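Local coordinates for protein 3-oxo-glucose-6-phosphate:glutamate aminotransferase (PDB 4K2M) that catalyses the reversible pyridoxal phosphate-dependent transamination between 3-dehydroglucose 6-phosphate and glutamate that yields kanosamine 6-phosphate, at residues Q329-E332 with L333-G337; E360-A363 with D364-K368; H414-Y418 with P419-L423; E424-D427 with R428-G432. All blocks are in the same frame, centred on the assembly; numbering follows the deposited sequence. Where two conformers were deposited one is given.

Contact 1: residues Q329-E332 with L333-G337; sequences QLAE and LQNKG
The carboxylate of Glu-332 meets the ammonium of Lys-336 one helical turn on: NZ approaches OE2 from its anti side, 30° out of the carboxylate plane, in a salt bridge of 2.5 Å between NZ and OE2. The amide of Asn-335 folds back toward the preceding turn, its CG 3.2 Å from Ala-331 O. Glu-332 and Lys-336 run side by side in the same direction, both extended beyond CG. A chi1 of -171° carries Glu-332 CG to the side of Lys-336, where it lies 3.8 Å from Lys-336 CE. Lys-438 is a second cationic partner of OE2, so two ammonium groups probably stabilise its negative charge. In the backbone, Asn-335 N bonds Ala-331 O at 2.8 Å and Lys-336 N bonds Glu-332 O. A Schellman motif ends this short helix: Gly-337, at positive phi, sends its N to Gln-334 O (2.9 Å), while Tyr-338 N reaches Leu-333 O. Leu-330 CD2 and Leu-333 CD1 meet at 4.2 Å on the buried side. Helix 331-335 follows helix 312-329 almost directly and lays these two leucines on Phe-434 of helix 423-441, with Leu-333 also touching Ile-437.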
# COMPACT_ATOMS: atom_id res chain seq x y z
N GLN A 329 -7.35 -30.17 26.30
CA GLN A 329 -7.84 -31.44 25.77
C GLN A 329 -6.73 -32.30 25.14
O GLN A 329 -6.89 -33.53 25.04
CB GLN A 329 -9.04 -31.24 24.83
CG GLN A 329 -10.28 -30.70 25.59
CD GLN A 329 -11.60 -30.82 24.83
OE1 GLN A 329 -11.74 -31.64 23.92
NE2 GLN A 329 -12.58 -30.00 25.22
N LEU A 330 -5.61 -31.68 24.76
CA LEU A 330 -4.48 -32.43 24.22
C LEU A 330 -3.47 -32.79 25.30
O LEU A 330 -2.44 -33.38 25.01
CB LEU A 330 -3.76 -31.65 23.10
CG LEU A 330 -4.61 -31.38 21.86
CD1 LEU A 330 -3.80 -30.52 20.90
CD2 LEU A 330 -5.04 -32.68 21.18
N ALA A 331 -3.78 -32.43 26.54
CA ALA A 331 -2.84 -32.57 27.67
C ALA A 331 -2.14 -33.93 27.75
O ALA A 331 -0.93 -34.00 28.00
CB ALA A 331 -3.57 -32.30 28.98
N GLU A 332 -2.90 -35.00 27.56
CA GLU A 332 -2.35 -36.35 27.71
C GLU A 332 -1.19 -36.59 26.76
O GLU A 332 -0.20 -37.24 27.13
CB GLU A 332 -3.44 -37.40 27.48
CG GLU A 332 -3.00 -38.82 27.82
CD GLU A 332 -3.91 -39.88 27.20
OE1 GLU A 332 -5.14 -39.67 27.14
OE2 GLU A 332 -3.38 -40.93 26.78
N LEU A 333 -1.29 -36.05 25.55
CA LEU A 333 -0.23 -36.26 24.56
C LEU A 333 1.07 -35.61 25.00
O LEU A 333 2.16 -36.09 24.68
CB LEU A 333 -0.65 -35.74 23.18
CG LEU A 333 -1.84 -36.44 22.51
CD1 LEU A 333 -2.23 -35.75 21.21
CD2 LEU A 333 -1.51 -37.90 22.25
N GLN A 334 0.97 -34.52 25.76
CA GLN A 334 2.16 -33.88 26.29
C GLN A 334 2.64 -34.58 27.56
O GLN A 334 3.83 -34.73 27.77
CB GLN A 334 1.92 -32.40 26.57
CG GLN A 334 3.09 -31.73 27.31
CD GLN A 334 2.94 -30.23 27.42
OE1 GLN A 334 3.66 -29.48 26.77
NE2 GLN A 334 1.99 -29.79 28.24
N ASN A 335 1.70 -34.99 28.41
CA ASN A 335 2.06 -35.70 29.64
C ASN A 335 2.86 -36.97 29.37
O ASN A 335 3.71 -37.37 30.17
CB ASN A 335 0.80 -36.04 30.46
CG ASN A 335 0.08 -34.81 30.95
OD1 ASN A 335 0.66 -33.73 31.06
ND2 ASN A 335 -1.21 -34.96 31.25
N LYS A 336 2.56 -37.62 28.24
CA LYS A 336 3.24 -38.85 27.86
C LYS A 336 4.44 -38.60 26.96
O LYS A 336 5.03 -39.54 26.44
CB LYS A 336 2.26 -39.79 27.16
CG LYS A 336 1.17 -40.30 28.09
CD LYS A 336 0.37 -41.41 27.44
CE LYS A 336 -0.77 -41.86 28.35
NZ LYS A 336 -1.75 -42.69 27.59
N GLY A 337 4.77 -37.32 26.77
CA GLY A 337 5.97 -36.93 26.06
C GLY A 337 5.90 -37.04 24.54
O GLY A 337 6.93 -37.03 23.88

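Contact 2: residues E360-A363 with D364-K368; sequences EDRA and DIMTK
Arg-362 and Met-366 lie side by side, one turn apart, at the start of helix 362-373, while Asp-361 meets Ile-365 just beside them. The apolar contacts are made by aliphatic parts: Arg-362 CG is 4.0 Å from Met-366 SD, and Asp-361 CB is 3.8 Å from Ile-365 CD1. CG1 of Ile-365 stands opposite its carbonyl carbon (chi1 -72°), which carries the CG1-CD1 arm back over the Asp-361 carbonyl.

Among the hydrogen bonds, Ile-365 N to Asp-361 O and Met-366 N to Arg-362 O are the i to i+4 bonds that start the helix. Ala-363 O is gripped twice by Thr-367, by N and by OG1, each at 3.0 Å from that O and from opposite faces of the carbonyl plane. The hydroxyl donates; chi1 of -64° sets OG1 back toward the preceding turn. At the amino end, a water accepts from Asp-364 N at 2.9 Å and donates to Glu-360 O, bridging the chain before the helix to its first turn.

Of the charged groups, Lys-368 NZ closes on Asp-364 OD2 at 2.6 Å from the syn side, a salt bridge within the helix. Glu-440 comes close to the same OD2, where the nearby lysine probably offsets the like charges, while Asp-361 OD2 pairs with Arg-358.

Arg-362 NH1 bonds the carbonyls of His-409 and Val-412, tying the helix start to the end of helix 403-411 and to strand 412-415. Ile-365 and Met-366 rest on Leu-413 of that strand, and Lys-368 faces helix 423-441 at Gln-439 and Glu-440.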
# COMPACT_ATOMS: atom_id res chain seq x y z
N GLU A 360 11.23 -36.42 13.17
CA GLU A 360 11.21 -37.55 12.25
C GLU A 360 9.78 -37.93 11.87
O GLU A 360 9.57 -38.64 10.88
CB GLU A 360 11.90 -38.76 12.89
CG GLU A 360 13.35 -38.50 13.33
CD GLU A 360 13.47 -37.85 14.70
OE1 GLU A 360 12.48 -37.25 15.18
OE2 GLU A 360 14.56 -37.94 15.31
N ASP A 361 8.81 -37.46 12.64
CA ASP A 361 7.40 -37.83 12.42
C ASP A 361 6.51 -36.74 11.82
O ASP A 361 5.38 -37.03 11.40
CB ASP A 361 6.77 -38.28 13.75
CG ASP A 361 7.43 -39.52 14.33
OD1 ASP A 361 8.04 -40.27 13.56
OD2 ASP A 361 7.32 -39.73 15.56
N ARG A 362 6.98 -35.50 11.78
CA ARG A 362 6.10 -34.38 11.41
C ARG A 362 5.48 -34.49 10.02
O ARG A 362 4.28 -34.31 9.86
CB ARG A 362 6.78 -33.02 11.55
CG ARG A 362 5.78 -31.86 11.32
CD ARG A 362 6.45 -30.50 11.41
NE ARG A 362 7.48 -30.31 10.39
CZ ARG A 362 8.30 -29.26 10.36
NH1 ARG A 362 8.20 -28.32 11.29
NH2 ARG A 362 9.22 -29.16 9.40
N ALA A 363 6.29 -34.78 9.01
CA ALA A 363 5.76 -34.90 7.66
C ALA A 363 4.67 -35.97 7.59
O ALA A 363 3.63 -35.76 6.95
CB ALA A 363 6.87 -35.20 6.66
N ASP A 364 4.89 -37.10 8.25
CA ASP A 364 3.89 -38.17 8.26
C ASP A 364 2.65 -37.79 9.06
O ASP A 364 1.53 -38.15 8.68
CB ASP A 364 4.47 -39.47 8.82
CG ASP A 364 3.66 -40.69 8.38
OD1 ASP A 364 3.35 -40.80 7.17
OD2 ASP A 364 3.34 -41.52 9.24
N ILE A 365 2.84 -37.09 10.17
CA ILE A 365 1.69 -36.61 10.97
C ILE A 365 0.82 -35.70 10.13
O ILE A 365 -0.41 -35.85 10.12
CB ILE A 365 2.15 -35.87 12.23
CG1 ILE A 365 2.73 -36.85 13.25
CG2 ILE A 365 0.99 -35.11 12.87
CD1 ILE A 365 3.68 -36.20 14.26
N MET A 366 1.44 -34.77 9.40
CA MET A 366 0.69 -33.84 8.57
C MET A 366 -0.05 -34.53 7.45
O MET A 366 -1.21 -34.21 7.16
CB MET A 366 1.62 -32.76 8.00
CG MET A 366 2.26 -31.91 9.07
SD MET A 366 3.33 -30.65 8.35
CE MET A 366 2.14 -29.53 7.59
N THR A 367 0.62 -35.50 6.82
CA THR A 367 0.02 -36.25 5.73
C THR A 367 -1.16 -37.09 6.20
O THR A 367 -2.21 -37.10 5.55
CB THR A 367 1.07 -37.17 5.05
OG1 THR A 367 2.08 -36.35 4.45
CG2 THR A 367 0.41 -38.01 3.96
N LYS A 368 -1.00 -37.78 7.32
CA LYS A 368 -2.05 -38.64 7.83
C LYS A 368 -3.25 -37.84 8.32
O LYS A 368 -4.40 -38.23 8.08
CB LYS A 368 -1.54 -39.53 8.96
CG LYS A 368 -0.68 -40.70 8.48
CD LYS A 368 -0.11 -41.48 9.65
CE LYS A 368 0.42 -42.84 9.19
NZ LYS A 368 1.36 -42.69 8.05
O HOH W 1 7.66 -37.95 8.80

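Contact 3: residues H414-Y418 with P419-L423; sequences HLPLY and PSFTL
A type I beta turn from Tyr-418 to Phe-421 brings two aromatic side chains together in the connection between strand 412-415 and helix 423-441. Its closing bond runs from Phe-421 N to Tyr-418 O, at 3.0 Å. Tyr-418 holds CG between its N and carbonyl carbon (chi1 55°), which lays the ring back over the turn. CB of Phe-421 sits over the centre of that ring in a CH-pi contact, 3.8 Å from the centroid and 8° off the normal. The two rings meet obliquely, their planes at 49°, with Tyr-418 CE2 3.6 Å from Phe-421 CD1.

Phe-421 also reaches back to Pro-416. One face of its ring receives Pro-416 C, offset toward the rim, while CZ lies 3.5 Å from Pro-416 CB. The phenyl group therefore bridges the chain leaving the strand and the turn itself. Tyr-326 OH of helix 312-329 binds Pro-416 O, and Arg-76 binds Ser-420 O.

The next helix begins just after the turn: Thr-422 is the N-cap, its OG1 capping the backbone N of Glu-425 and also hydrogen-bonded to Glu-425 OE1. A proline-containing beta turn leading into a side-chain N-cap thus makes this buried strand-to-helix connection within the aminotransferase fold.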
# COMPACT_ATOMS: atom_id res chain seq x y z
N HIS A 414 1.56 -26.10 13.32
CA HIS A 414 0.47 -25.20 13.67
C HIS A 414 -0.88 -25.84 13.42
O HIS A 414 -1.12 -26.41 12.34
CB HIS A 414 0.62 -23.88 12.90
CG HIS A 414 1.81 -23.08 13.33
ND1 HIS A 414 2.96 -22.99 12.58
CD2 HIS A 414 2.03 -22.38 14.47
CE1 HIS A 414 3.84 -22.25 13.24
NE2 HIS A 414 3.30 -21.87 14.38
N LEU A 415 -1.76 -25.72 14.42
CA LEU A 415 -3.11 -26.26 14.35
C LEU A 415 -4.07 -25.13 14.02
O LEU A 415 -3.82 -23.99 14.39
CB LEU A 415 -3.48 -26.85 15.71
CG LEU A 415 -2.51 -27.88 16.26
CD1 LEU A 415 -3.14 -28.47 17.52
CD2 LEU A 415 -2.23 -28.97 15.23
N PRO A 416 -5.19 -25.44 13.33
CA PRO A 416 -6.14 -24.38 12.97
C PRO A 416 -6.60 -23.58 14.19
O PRO A 416 -6.95 -24.17 15.22
CB PRO A 416 -7.33 -25.16 12.39
CG PRO A 416 -6.69 -26.39 11.80
CD PRO A 416 -5.59 -26.75 12.77
N LEU A 417 -6.58 -22.25 14.08
CA LEU A 417 -7.06 -21.39 15.17
C LEU A 417 -7.36 -19.99 14.61
O LEU A 417 -6.46 -19.28 14.17
CB LEU A 417 -6.06 -21.33 16.34
CG LEU A 417 -6.63 -20.81 17.68
CD1 LEU A 417 -5.77 -21.23 18.88
CD2 LEU A 417 -6.80 -19.29 17.68
N TYR A 418 -8.63 -19.61 14.62
CA TYR A 418 -9.00 -18.27 14.22
C TYR A 418 -10.37 -18.04 14.84
O TYR A 418 -11.03 -19.01 15.24
CB TYR A 418 -8.98 -18.12 12.68
CG TYR A 418 -9.86 -19.14 11.97
CD1 TYR A 418 -11.17 -18.83 11.60
CD2 TYR A 418 -9.36 -20.40 11.65
CE1 TYR A 418 -11.98 -19.77 10.95
CE2 TYR A 418 -10.16 -21.34 11.00
CZ TYR A 418 -11.46 -21.02 10.67
OH TYR A 418 -12.25 -21.95 10.03
N PRO A 419 -10.80 -16.78 14.97
CA PRO A 419 -11.99 -16.57 15.81
C PRO A 419 -13.28 -17.26 15.34
O PRO A 419 -14.07 -17.67 16.20
CB PRO A 419 -12.18 -15.05 15.80
CG PRO A 419 -10.84 -14.51 15.50
CD PRO A 419 -10.17 -15.50 14.58
N SER A 420 -13.48 -17.39 14.04
CA SER A 420 -14.70 -18.05 13.53
C SER A 420 -14.58 -19.57 13.38
O SER A 420 -15.48 -20.22 12.82
CB SER A 420 -15.16 -17.42 12.21
OG SER A 420 -15.68 -16.13 12.44
N PHE A 421 -13.49 -20.13 13.87
CA PHE A 421 -13.29 -21.58 13.87
C PHE A 421 -14.36 -22.18 14.78
O PHE A 421 -14.75 -21.58 15.78
CB PHE A 421 -11.91 -21.84 14.45
CG PHE A 421 -11.43 -23.26 14.30
CD1 PHE A 421 -11.51 -23.92 13.07
CD2 PHE A 421 -10.81 -23.90 15.37
CE1 PHE A 421 -11.01 -25.23 12.93
CE2 PHE A 421 -10.30 -25.20 15.24
CZ PHE A 421 -10.40 -25.86 14.02
N THR A 422 -14.87 -23.37 14.44
CA THR A 422 -15.91 -23.97 15.28
C THR A 422 -15.31 -24.98 16.23
O THR A 422 -14.26 -25.56 15.94
CB THR A 422 -17.04 -24.63 14.45
OG1 THR A 422 -16.51 -25.73 13.70
CG2 THR A 422 -17.69 -23.64 13.51
N LEU A 423 -15.97 -25.20 17.36
CA LEU A 423 -15.45 -26.16 18.32
C LEU A 423 -15.59 -27.58 17.79
O LEU A 423 -14.77 -28.45 18.10
CB LEU A 423 -16.17 -26.03 19.65
CG LEU A 423 -16.07 -24.65 20.29
CD1 LEU A 423 -16.77 -24.68 21.66
CD2 LEU A 423 -14.63 -24.22 20.43

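Contact 4: residues E424-D427 with R428-G432; sequences EEQD and RVMEG
Met-430 bends back toward Gln-426 and Asp-427 on the preceding turn of helix 423-441. Its CE comes 4.0 Å from Gln-426 CG and equally near Asp-427 OD1, at 4.0 Å. CG of Met-430 is opposite the carbonyl carbon (chi1 -69°), and the bend at chi3 turns the methyl back to 3.6 Å from Gln-426 O. Beside it, Val-429 CG2 lies 3.4 Å from Glu-425 O.

Along the helix run the regular i to i+4 bonds, among them Val-429 N to Glu-425 O and Met-430 N to Gln-426 O, both 3.0 Å.

A second shell fixes the polar ends. Arg-325 forms a salt bridge with Asp-427 OD1 through NH2, which probably steadies the aspartate's negative charge, and a hydrogen bond with Gln-426 OE1 through NH1. Leu-322 O takes Gln-426 NE2, and Tyr-60 OH meets Asp-427 OD2.

Gln-426, Val-429 and Met-430 turn one side of the helix to Tyr-326 of helix 312-329, while Glu-424, paired with Arg-64, and Asp-427 join it to the N-terminal part of the chain and Arg-428 NE reaches Phe-373 O at the end of helix 362-373.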
# COMPACT_ATOMS: atom_id res chain seq x y z
N GLU A 424 -16.61 -27.83 16.98
CA GLU A 424 -16.75 -29.16 16.38
C GLU A 424 -15.63 -29.47 15.37
O GLU A 424 -15.16 -30.61 15.28
CB GLU A 424 -18.15 -29.37 15.77
CG GLU A 424 -18.52 -28.42 14.63
CD GLU A 424 -19.32 -27.20 15.11
OE1 GLU A 424 -19.24 -26.85 16.31
OE2 GLU A 424 -20.02 -26.58 14.28
N GLU A 425 -15.17 -28.47 14.62
CA GLU A 425 -13.96 -28.66 13.83
C GLU A 425 -12.76 -28.91 14.73
O GLU A 425 -11.91 -29.76 14.43
CB GLU A 425 -13.68 -27.44 12.97
CG GLU A 425 -14.58 -27.26 11.77
CD GLU A 425 -14.42 -25.87 11.17
OE1 GLU A 425 -14.85 -24.88 11.81
OE2 GLU A 425 -13.85 -25.77 10.07
N GLN A 426 -12.65 -28.14 15.81
CA GLN A 426 -11.54 -28.32 16.72
C GLN A 426 -11.55 -29.73 17.32
O GLN A 426 -10.49 -30.35 17.46
CB GLN A 426 -11.53 -27.26 17.83
CG GLN A 426 -10.27 -27.31 18.67
CD GLN A 426 -10.29 -26.31 19.80
OE1 GLN A 426 -11.29 -26.18 20.50
NE2 GLN A 426 -9.19 -25.59 19.98
N ASP A 427 -12.74 -30.25 17.65
CA ASP A 427 -12.87 -31.64 18.10
C ASP A 427 -12.21 -32.60 17.12
O ASP A 427 -11.49 -33.52 17.52
CB ASP A 427 -14.35 -32.05 18.26
CG ASP A 427 -15.05 -31.33 19.40
OD1 ASP A 427 -14.35 -30.78 20.29
OD2 ASP A 427 -16.31 -31.35 19.42
N ARG A 428 -12.46 -32.41 15.83
CA ARG A 428 -11.91 -33.31 14.83
C ARG A 428 -10.40 -33.20 14.72
O ARG A 428 -9.70 -34.21 14.57
CB ARG A 428 -12.57 -33.10 13.46
CG ARG A 428 -12.11 -34.15 12.44
CD ARG A 428 -12.99 -34.20 11.20
NE ARG A 428 -12.59 -35.27 10.29
CZ ARG A 428 -13.05 -36.52 10.35
NH1 ARG A 428 -13.93 -36.86 11.28
NH2 ARG A 428 -12.64 -37.42 9.47
N VAL A 429 -9.88 -31.97 14.81
CA VAL A 429 -8.44 -31.76 14.82
C VAL A 429 -7.80 -32.56 15.95
O VAL A 429 -6.80 -33.25 15.77
CB VAL A 429 -8.07 -30.28 15.00
CG1 VAL A 429 -6.54 -30.12 15.17
CG2 VAL A 429 -8.56 -29.47 13.81
N MET A 430 -8.41 -32.46 17.13
CA MET A 430 -7.84 -33.05 18.32
C MET A 430 -7.94 -34.57 18.32
O MET A 430 -6.99 -35.26 18.67
CB MET A 430 -8.49 -32.46 19.56
CG MET A 430 -8.09 -31.00 19.76
SD MET A 430 -8.68 -30.29 21.29
CE MET A 430 -10.46 -30.44 21.08
N GLU A 431 -9.09 -35.09 17.91
CA GLU A 431 -9.27 -36.53 17.83
C GLU A 431 -8.34 -37.12 16.77
O GLU A 431 -7.74 -38.18 16.98
CB GLU A 431 -10.72 -36.88 17.55
CG GLU A 431 -11.66 -36.39 18.65
CD GLU A 431 -13.09 -36.80 18.42
OE1 GLU A 431 -13.98 -35.92 18.51
OE2 GLU A 431 -13.32 -38.00 18.16
N GLY A 432 -8.20 -36.43 15.65
CA GLY A 432 -7.30 -36.85 14.59
C GLY A 432 -5.86 -36.89 15.09
O GLY A 432 -5.10 -37.81 14.80

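How the contacts relate
Helix 423-441 connects the set. Contact 4 lies on it, and contact 3 leads into it, their centres about 10 Å apart: Phe-421 CE2 packs 3.5 Å from Gln-426 CB. Contact 1 touches it where Leu-330 CD2 lies 3.8 Å from Met-430 CG, and reaches contact 3 through Leu-330 and Leu-415. Contact 2 touches none of the others, but its Asp-361, Ile-365 and Lys-368 meet Glu-440 farther along that helix. None of the four lies in the active site; in contact 3 the Tyr-418 side chain is about 8 Å from that of substrate-binding Tyr-248 and about 12 Å from the external aldimine, and in contact 2 Arg-362 is about 10 Å from Tyr-381, side chain to side chain.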